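Local coordinates for protein O-methyltransferase (Saccharopolyspora spinosa, PDB 4CE0) that probably transfers a methyl group from S-adenosyl-L-methionine to the 4'-hydroxyl of the rhamnose of spinosyn, using a bound magnesium ion, at residues V209-F215 and G241-W246; T192-R197 and A222-F226. All blocks are in the same frame, centred on the assembly; numbering follows the deposited sequence.

Overall arrangement
Following the chain, helix 189-199 comes first and supplies 192-197. Strand 207-211 and the turn after it hold 209-215. Helix 219-230 holds 222-226, and strand 244-247 with the turn before it holds 241-246. Contact 2 closes the loop from helix 189-199 through strand 207-211 to helix 219-230. Contact 1 closes the loop from strand 207-211 over helix 219-230 to strand 244-247. The segments alternate, so the two loops cross. Contact 1 pairs strands of the central sheet beside the magnesium site, and contact 2 joins two helices packed on that sheet. They meet where Val-223 packs against Ile-211, Tyr-214 and Trp-246.

Contact 1: V209-F215 and G241-W246. With MG (magnesium ion), chain C.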
ATOM      1  N   VAL A 209      -7.615 -14.078 -22.149  1.00 19.67           N
ATOM      2  CA  VAL A 209      -6.915 -15.191 -21.528  1.00 24.77           C
ATOM      3  C   VAL A 209      -5.481 -14.762 -21.272  1.00 25.35           C
ATOM      4  O   VAL A 209      -4.765 -14.337 -22.201  1.00 19.90           O
ATOM      5  CB  VAL A 209      -6.865 -16.460 -22.399  1.00 25.28           C
ATOM      6  CG1 VAL A 209      -6.249 -17.573 -21.579  1.00 29.08           C
ATOM      7  CG2 VAL A 209      -8.211 -16.847 -22.835  1.00 32.01           C
ATOM      8  N   ILE A 210      -5.081 -14.883 -20.006  1.00 17.75           N
ATOM      9  CA  ILE A 210      -3.746 -14.578 -19.562  1.00 19.87           C
ATOM     10  C   ILE A 210      -3.039 -15.867 -19.127  1.00 17.78           C
ATOM     11  O   ILE A 210      -3.541 -16.642 -18.312  1.00 16.77           O
ATOM     12  CB  ILE A 210      -3.786 -13.563 -18.424  1.00 23.25           C
ATOM     13  CG1 ILE A 210      -4.356 -12.230 -18.915  1.00 20.91           C
ATOM     14  CG2 ILE A 210      -2.395 -13.322 -17.870  1.00 18.81           C
ATOM     15  CD1 ILE A 210      -4.646 -11.277 -17.809  1.00 17.95           C
ATOM     16  N   ILE A 211      -1.875 -16.113 -19.703  1.00 12.14           N
ATOM     17  CA  ILE A 211      -1.114 -17.339 -19.417  1.00 18.84           C
ATOM     18  C   ILE A 211       0.154 -16.914 -18.667  1.00 19.01           C
ATOM     19  O   ILE A 211       1.077 -16.368 -19.261  1.00 20.84           O
ATOM     20  CB  ILE A 211      -0.712 -18.073 -20.684  1.00 27.10           C
ATOM     21  CG1 ILE A 211      -1.899 -18.262 -21.633  1.00 27.52           C
ATOM     22  CG2 ILE A 211      -0.087 -19.417 -20.330  1.00 22.65           C
ATOM     23  CD1 ILE A 211      -2.937 -19.263 -21.153  1.00 31.97           C
ATOM     24  N   ASP A 212       0.220 -17.170 -17.368  1.00 16.97           N
ATOM     25  CA  ASP A 212       1.255 -16.531 -16.596  1.00 14.95           C
ATOM     26  C   ASP A 212       2.642 -17.087 -16.936  1.00 24.99           C
ATOM     27  O   ASP A 212       3.618 -16.367 -16.828  1.00 19.86           O
ATOM     28  CB  ASP A 212       0.983 -16.657 -15.086  1.00 20.44           C
ATOM     29  CG  ASP A 212       1.937 -15.812 -14.257  1.00 23.30           C
ATOM     30  OD1 ASP A 212       1.751 -14.574 -14.231  1.00 22.43           O
ATOM     31  OD2 ASP A 212       2.888 -16.363 -13.651  1.00 20.10           O
ATOM     32  N   ASP A 213       2.706 -18.361 -17.327  1.00 20.54           N
ATOM     33  CA  ASP A 213       3.970 -19.045 -17.613  1.00 28.30           C
ATOM     34  C   ASP A 213       3.966 -19.684 -18.986  1.00 26.74           C
ATOM     35  O   ASP A 213       4.384 -20.840 -19.158  1.00 25.19           O
ATOM     36  CB  ASP A 213       4.233 -20.143 -16.576  1.00 34.05           C
ATOM     37  CG  ASP A 213       4.507 -19.581 -15.213  1.00 38.71           C
ATOM     38  OD1 ASP A 213       5.671 -19.203 -14.953  1.00 40.74           O
ATOM     39  OD2 ASP A 213       3.552 -19.476 -14.421  1.00 28.16           O
ATOM     40  N   TYR A 214       3.537 -18.918 -19.972  1.00 30.63           N
ATOM     41  CA  TYR A 214       3.477 -19.415 -21.340  1.00 24.70           C
ATOM     42  C   TYR A 214       4.788 -20.019 -21.836  1.00 21.62           C
ATOM     43  O   TYR A 214       4.771 -20.810 -22.769  1.00 30.26           O
ATOM     44  CB  TYR A 214       3.104 -18.292 -22.294  1.00 22.36           C
ATOM     45  CG  TYR A 214       3.023 -18.755 -23.727  1.00 21.71           C
ATOM     46  CD1 TYR A 214       2.238 -19.837 -24.094  1.00 28.69           C
ATOM     47  CD2 TYR A 214       3.740 -18.111 -24.716  1.00 23.68           C
ATOM     48  CE1 TYR A 214       2.181 -20.272 -25.430  1.00 27.10           C
ATOM     49  CE2 TYR A 214       3.697 -18.519 -26.051  1.00 29.42           C
ATOM     50  CZ  TYR A 214       2.912 -19.602 -26.400  1.00 26.68           C
ATOM     51  OH  TYR A 214       2.844 -20.000 -27.708  1.00 28.79           O
ATOM     52  N   PHE A 215       5.917 -19.652 -21.246  1.00 24.41           N
ATOM     53  CA  PHE A 215       7.202 -20.074 -21.836  1.00 30.81           C
ATOM     54  C   PHE A 215       7.774 -21.251 -21.121  1.00 33.94           C
ATOM     55  O   PHE A 215       8.788 -21.814 -21.514  1.00 34.74           O
ATOM     56  CB  PHE A 215       8.149 -18.904 -21.963  1.00 32.59           C
ATOM     57  CG  PHE A 215       7.532 -17.783 -22.740  1.00 47.49           C
ATOM     58  CD1 PHE A 215       7.106 -17.974 -24.037  1.00 66.38           C
ATOM     59  CD2 PHE A 215       7.289 -16.581 -22.152  1.00 52.21           C
ATOM     60  CE1 PHE A 215       6.484 -16.954 -24.713  1.00 72.25           C
ATOM     61  CE2 PHE A 215       6.673 -15.542 -22.828  1.00 51.64           C
ATOM     62  CZ  PHE A 215       6.267 -15.723 -24.098  1.00 64.01           C
ATOM     63  N   GLY A 241       8.303 -11.945 -21.600  1.00 34.07           N
ATOM     64  CA  GLY A 241       9.177 -13.082 -21.873  1.00 30.00           C
ATOM     65  C   GLY A 241       8.894 -14.282 -20.990  1.00 32.33           C
ATOM     66  O   GLY A 241       9.595 -15.290 -21.060  1.00 33.94           O
ATOM     67  N   THR A 242       7.871 -14.161 -20.144  1.00 27.50           N
ATOM     68  CA  THR A 242       7.424 -15.238 -19.258  1.00 33.27           C
ATOM     69  C   THR A 242       5.927 -15.509 -19.497  1.00 27.87           C
ATOM     70  O   THR A 242       5.541 -16.580 -19.922  1.00 26.25           O
ATOM     71  CB  THR A 242       7.640 -14.867 -17.783  1.00 38.92           C
ATOM     72  OG1 THR A 242       9.042 -14.788 -17.527  1.00 34.81           O
ATOM     73  CG2 THR A 242       7.000 -15.903 -16.838  1.00 41.44           C
ATOM     74  N   GLY A 243       5.115 -14.497 -19.219  1.00 15.52           N
ATOM     75  CA  GLY A 243       3.694 -14.552 -19.412  1.00 25.80           C
ATOM     76  C   GLY A 243       3.315 -14.130 -20.811  1.00 22.25           C
ATOM     77  O   GLY A 243       4.059 -13.436 -21.512  1.00 29.57           O
ATOM     78  N   ALA A 244       2.137 -14.559 -21.219  1.00 18.83           N
ATOM     79  CA  ALA A 244       1.616 -14.180 -22.504  1.00 13.52           C
ATOM     80  C   ALA A 244       0.122 -14.122 -22.389  1.00 19.83           C
ATOM     81  O   ALA A 244      -0.444 -14.662 -21.450  1.00 20.89           O
ATOM     82  CB  ALA A 244       2.039 -15.210 -23.557  1.00 25.50           C
ATOM     83  N   TYR A 245      -0.537 -13.488 -23.356  1.00 21.18           N
ATOM     84  CA  TYR A 245      -1.981 -13.449 -23.306  1.00 16.28           C
ATOM     85  C   TYR A 245      -2.558 -13.282 -24.691  1.00 20.60           C
ATOM     86  O   TYR A 245      -1.843 -12.954 -25.666  1.00 19.38           O
ATOM     87  CB  TYR A 245      -2.432 -12.290 -22.409  1.00 13.59           C
ATOM     88  CG  TYR A 245      -2.222 -10.932 -23.012  1.00 22.20           C
ATOM     89  CD1 TYR A 245      -0.974 -10.294 -22.940  1.00 21.13           C
ATOM     90  CD2 TYR A 245      -3.254 -10.282 -23.668  1.00 37.44           C
ATOM     91  CE1 TYR A 245      -0.769  -9.024 -23.484  1.00 21.12           C
ATOM     92  CE2 TYR A 245      -3.066  -9.013 -24.232  1.00 40.41           C
ATOM     93  CZ  TYR A 245      -1.826  -8.389 -24.135  1.00 39.94           C
ATOM     94  OH  TYR A 245      -1.660  -7.134 -24.686  1.00 49.07           O
ATOM     95  N   TRP A 246      -3.853 -13.526 -24.788  1.00 27.10           N
ATOM     96  CA  TRP A 246      -4.561 -13.139 -25.988  1.00 29.16           C
ATOM     97  C   TRP A 246      -5.940 -12.688 -25.642  1.00 23.45           C
ATOM     98  O   TRP A 246      -6.451 -12.941 -24.531  1.00 17.97           O
ATOM     99  CB  TRP A 246      -4.552 -14.259 -27.036  1.00 30.24           C
ATOM    100  CG  TRP A 246      -5.603 -15.349 -26.928  1.00 30.30           C
ATOM    101  CD1 TRP A 246      -6.876 -15.315 -27.422  1.00 27.29           C
ATOM    102  CD2 TRP A 246      -5.437 -16.650 -26.335  1.00 28.53           C
ATOM    103  NE1 TRP A 246      -7.517 -16.510 -27.158  1.00 32.72           N
ATOM    104  CE2 TRP A 246      -6.651 -17.344 -26.501  1.00 28.74           C
ATOM    105  CE3 TRP A 246      -4.378 -17.286 -25.681  1.00 30.07           C
ATOM    106  CZ2 TRP A 246      -6.837 -18.644 -26.034  1.00 31.26           C
ATOM    107  CZ3 TRP A 246      -4.563 -18.576 -25.226  1.00 32.46           C
ATOM    108  CH2 TRP A 246      -5.780 -19.245 -25.413  1.00 26.85           C
TER
HETATM  109 MG    MG C1251       3.132 -18.170 -12.856  1.00 31.12          MG
HETATM  110  O   HOH W   1       5.379 -17.823 -12.704  1.00 29.08           O
HETATM  111  O   HOH W   2       3.433 -17.281 -10.898  1.00 28.24           O
HETATM  112  O   HOH W   3       3.772 -19.822 -11.759  1.00 41.82           O
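The magnesium site sits at the C-terminal end of strand 207-211, which pairs here with strand 244-247: Ile-211 N donates to Ala-244 O at 2.7 Å, and Ala-244 N donates back to Ile-211 O. Val-209 and Trp-246 form a second such hydrogen-bonded pair. Between them, Ile-210 and Tyr-245 are a non-hydrogen-bonded pair, and Ile-210 CG1 touches Tyr-245 CB at 4.0 Å. Val-209 CB makes a CH-pi contact over the face of the six-membered ring of Trp-246, 4.0 Å from its centroid. Trp-246 chi1 of 84° sets CG between the backbone N and the carbonyl carbon, which helps bring a ring face to Val-209. This is the antiparallel side of the mixed, Rossmann-like sheet of the methyltransferase; strand 207-211 also runs parallel to strand 179-184. Beyond the pairing, Gly-243 CA makes a CA-H...O contact with Ile-211 O at 3.2 Å. Tyr-214 CB packs on Ala-244 CB at 3.5 Å. Asp-212 OD2 and Asp-213 OD2 bind magnesium at 2.0 Å and 2.1 Å, with three waters and Asp-185 as the other ligands. Water 1 also donates to Asp-213 OD1 at 2.7 Å, so this carboxylate holds the metal both directly and through a ligand water. Asp-212 OD1 forms salt bridges with Arg-183 and Arg-59, which probably help fix the rotation of its carboxylate.

Contact 2: T192-R197 and A222-F226; sequences TMDSLR and AVKGF
Ala-222 meets helix 189-199 first, its CB 3.8 Å from Thr-192 CG2. The methyl of Met-193 comes to the same residue, with CE 3.3 Å from Ala-222 O. Bends at chi2 (61°) and chi3 (73°) curl the Met-193 chain back to put CE there. Val-223 follows, and its CG2 lies 3.9 Å from Thr-192 CG2. The hydroxyl of Thr-192 bonds to Leu-188 O, just before the helix, while the methyl CG2 faces Ala-222 and Val-223. Both helices pack on the same side of the Rossmann-like sheet and follow successive parallel strands, 179-184 and 207-211; the short axes cross at -38° and approach to 9.5 Å. Gly-225 only borders the contact. Phe-226 comes last and meets Met-193, Leu-196 and Arg-197. Leu-196 CB makes a CH-pi contact over the centre of one ring face, 3.8 Å from the centroid of Phe-226. Leu-196 CD1 touches Phe-226 CD2, also at 3.8 Å. Met-193 SD meets Phe-226 CB at 3.8 Å and makes an oblique Met-aromatic contact with the ring. The ring atom Phe-226 CE1 lies 4.0 Å from Arg-197 CA. The Arg-197 guanidinium forms a salt bridge with Glu-229, and Met-193 SD lies above one of its faces, offset toward the rim.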
ATOM      1  N   THR A 192      -3.207 -26.368 -16.577  1.00 27.23           N
ATOM      2  CA  THR A 192      -3.459 -25.445 -17.676  1.00 20.11           C
ATOM      3  C   THR A 192      -4.553 -25.992 -18.584  1.00 24.05           C
ATOM      4  O   THR A 192      -5.514 -25.282 -18.912  1.00 21.50           O
ATOM      5  CB  THR A 192      -2.164 -25.193 -18.500  1.00 29.24           C
ATOM      6  OG1 THR A 192      -1.123 -24.766 -17.622  1.00 29.12           O
ATOM      7  CG2 THR A 192      -2.390 -24.154 -19.562  1.00 29.21           C
ATOM      8  N   MET A 193      -4.436 -27.252 -18.980  1.00 27.66           N
ATOM      9  CA  MET A 193      -5.473 -27.861 -19.833  1.00 32.72           C
ATOM     10  C   MET A 193      -6.872 -27.892 -19.174  1.00 37.44           C
ATOM     11  O   MET A 193      -7.884 -27.499 -19.790  1.00 26.81           O
ATOM     12  CB  MET A 193      -5.056 -29.267 -20.264  1.00 38.97           C
ATOM     13  CG  MET A 193      -5.930 -29.845 -21.365  1.00 40.74           C
ATOM     14  SD  MET A 193      -5.898 -28.878 -22.899  1.00 41.32           S
ATOM     15  CE  MET A 193      -4.272 -29.243 -23.564  1.00 46.61           C
ATOM     16  N   ASP A 194      -6.931 -28.353 -17.929  1.00 28.90           N
ATOM     17  CA  ASP A 194      -8.212 -28.445 -17.208  1.00 26.50           C
ATOM     18  C   ASP A 194      -8.887 -27.088 -17.070  1.00 28.35           C
ATOM     19  O   ASP A 194     -10.116 -26.988 -17.137  1.00 26.19           O
ATOM     20  CB  ASP A 194      -8.010 -29.061 -15.819  1.00 29.70           C
ATOM     21  CG  ASP A 194      -7.738 -30.553 -15.878  1.00 48.02           C
ATOM     22  OD1 ASP A 194      -8.216 -31.206 -16.841  1.00 51.01           O
ATOM     23  OD2 ASP A 194      -7.043 -31.066 -14.969  1.00 48.09           O
ATOM     24  N   SER A 195      -8.083 -26.048 -16.864  1.00 26.19           N
ATOM     25  CA  SER A 195      -8.602 -24.714 -16.774  1.00 24.77           C
ATOM     26  C   SER A 195      -9.124 -24.237 -18.131  1.00 22.82           C
ATOM     27  O   SER A 195     -10.213 -23.685 -18.230  1.00 24.11           O
ATOM     28  CB  SER A 195      -7.517 -23.760 -16.202  1.00 21.51           C
ATOM     29  OG  SER A 195      -8.023 -22.437 -16.139  1.00 37.01           O
ATOM     30  N   LEU A 196      -8.342 -24.433 -19.183  1.00 26.57           N
ATOM     31  CA  LEU A 196      -8.760 -23.989 -20.512  1.00 32.41           C
ATOM     32  C   LEU A 196      -9.983 -24.748 -20.968  1.00 27.47           C
ATOM     33  O   LEU A 196     -10.961 -24.134 -21.386  1.00 30.75           O
ATOM     34  CB  LEU A 196      -7.634 -24.151 -21.562  1.00 28.57           C
ATOM     35  CG  LEU A 196      -6.496 -23.138 -21.449  1.00 27.87           C
ATOM     36  CD1 LEU A 196      -5.373 -23.539 -22.382  1.00 32.92           C
ATOM     37  CD2 LEU A 196      -6.990 -21.741 -21.772  1.00 23.58           C
ATOM     38  N   ARG A 197      -9.931 -26.072 -20.900  1.00 27.29           N
ATOM     39  CA  ARG A 197     -11.072 -26.897 -21.357  1.00 34.72           C
ATOM     40  C   ARG A 197     -12.394 -26.494 -20.693  1.00 38.51           C
ATOM     41  O   ARG A 197     -13.430 -26.418 -21.343  1.00 33.29           O
ATOM     42  CB  ARG A 197     -10.845 -28.371 -21.066  1.00 34.80           C
ATOM     43  CG  ARG A 197      -9.827 -29.022 -21.971  1.00 41.47           C
ATOM     44  CD  ARG A 197      -9.864 -30.565 -21.928  1.00 51.06           C
ATOM     45  NE  ARG A 197      -8.712 -31.087 -22.655  1.00 53.82           N
ATOM     46  CZ  ARG A 197      -8.580 -31.026 -23.979  1.00 58.39           C
ATOM     47  NH1 ARG A 197      -9.554 -30.510 -24.733  1.00 55.91           N
ATOM     48  NH2 ARG A 197      -7.481 -31.488 -24.553  1.00 60.09           N
ATOM     49  N   ALA A 222       0.216 -27.263 -23.339  1.00 29.07           N
ATOM     50  CA  ALA A 222      -1.223 -27.283 -23.164  1.00 28.14           C
ATOM     51  C   ALA A 222      -1.909 -26.198 -23.987  1.00 26.66           C
ATOM     52  O   ALA A 222      -2.950 -26.438 -24.587  1.00 26.22           O
ATOM     53  CB  ALA A 222      -1.611 -27.164 -21.686  1.00 29.89           C
ATOM     54  N   VAL A 223      -1.338 -24.997 -23.986  1.00 26.50           N
ATOM     55  CA  VAL A 223      -1.955 -23.853 -24.640  1.00 24.67           C
ATOM     56  C   VAL A 223      -1.999 -24.064 -26.151  1.00 30.62           C
ATOM     57  O   VAL A 223      -3.026 -23.873 -26.799  1.00 33.94           O
ATOM     58  CB  VAL A 223      -1.171 -22.554 -24.323  1.00 21.45           C
ATOM     59  CG1 VAL A 223      -1.735 -21.396 -25.113  1.00 21.88           C
ATOM     60  CG2 VAL A 223      -1.158 -22.249 -22.787  1.00 26.76           C
ATOM     61  N   LYS A 224      -0.868 -24.454 -26.720  1.00 38.25           N
ATOM     62  CA  LYS A 224      -0.839 -24.784 -28.131  1.00 30.48           C
ATOM     63  C   LYS A 224      -1.744 -26.014 -28.417  1.00 30.09           C
ATOM     64  O   LYS A 224      -2.531 -26.011 -29.372  1.00 32.80           O
ATOM     65  CB  LYS A 224       0.615 -24.980 -28.587  1.00 32.74           C
ATOM     66  CG  LYS A 224       1.410 -23.662 -28.558  1.00 44.54           C
ATOM     67  CD  LYS A 224       2.918 -23.838 -28.706  1.00 51.57           C
ATOM     68  CE  LYS A 224       3.276 -24.487 -30.030  1.00 63.91           C
ATOM     69  NZ  LYS A 224       3.614 -23.505 -31.106  1.00 65.36           N
ATOM     70  N   GLY A 225      -1.680 -27.042 -27.578  1.00 30.95           N
ATOM     71  CA  GLY A 225      -2.496 -28.228 -27.815  1.00 40.54           C
ATOM     72  C   GLY A 225      -3.973 -27.880 -27.737  1.00 44.73           C
ATOM     73  O   GLY A 225      -4.774 -28.313 -28.552  1.00 40.05           O
ATOM     74  N   PHE A 226      -4.344 -27.068 -26.758  1.00 33.89           N
ATOM     75  CA  PHE A 226      -5.733 -26.640 -26.644  1.00 34.76           C
ATOM     76  C   PHE A 226      -6.132 -25.744 -27.828  1.00 35.45           C
ATOM     77  O   PHE A 226      -7.187 -25.931 -28.420  1.00 34.65           O
ATOM     78  CB  PHE A 226      -6.002 -25.928 -25.303  1.00 32.29           C
ATOM     79  CG  PHE A 226      -7.391 -25.386 -25.192  1.00 25.10           C
ATOM     80  CD1 PHE A 226      -8.465 -26.235 -24.974  1.00 34.11           C
ATOM     81  CD2 PHE A 226      -7.637 -24.036 -25.364  1.00 30.39           C
ATOM     82  CE1 PHE A 226      -9.754 -25.738 -24.912  1.00 36.17           C
ATOM     83  CE2 PHE A 226      -8.921 -23.535 -25.284  1.00 41.57           C
ATOM     84  CZ  PHE A 226      -9.976 -24.385 -25.054  1.00 42.43           C
TER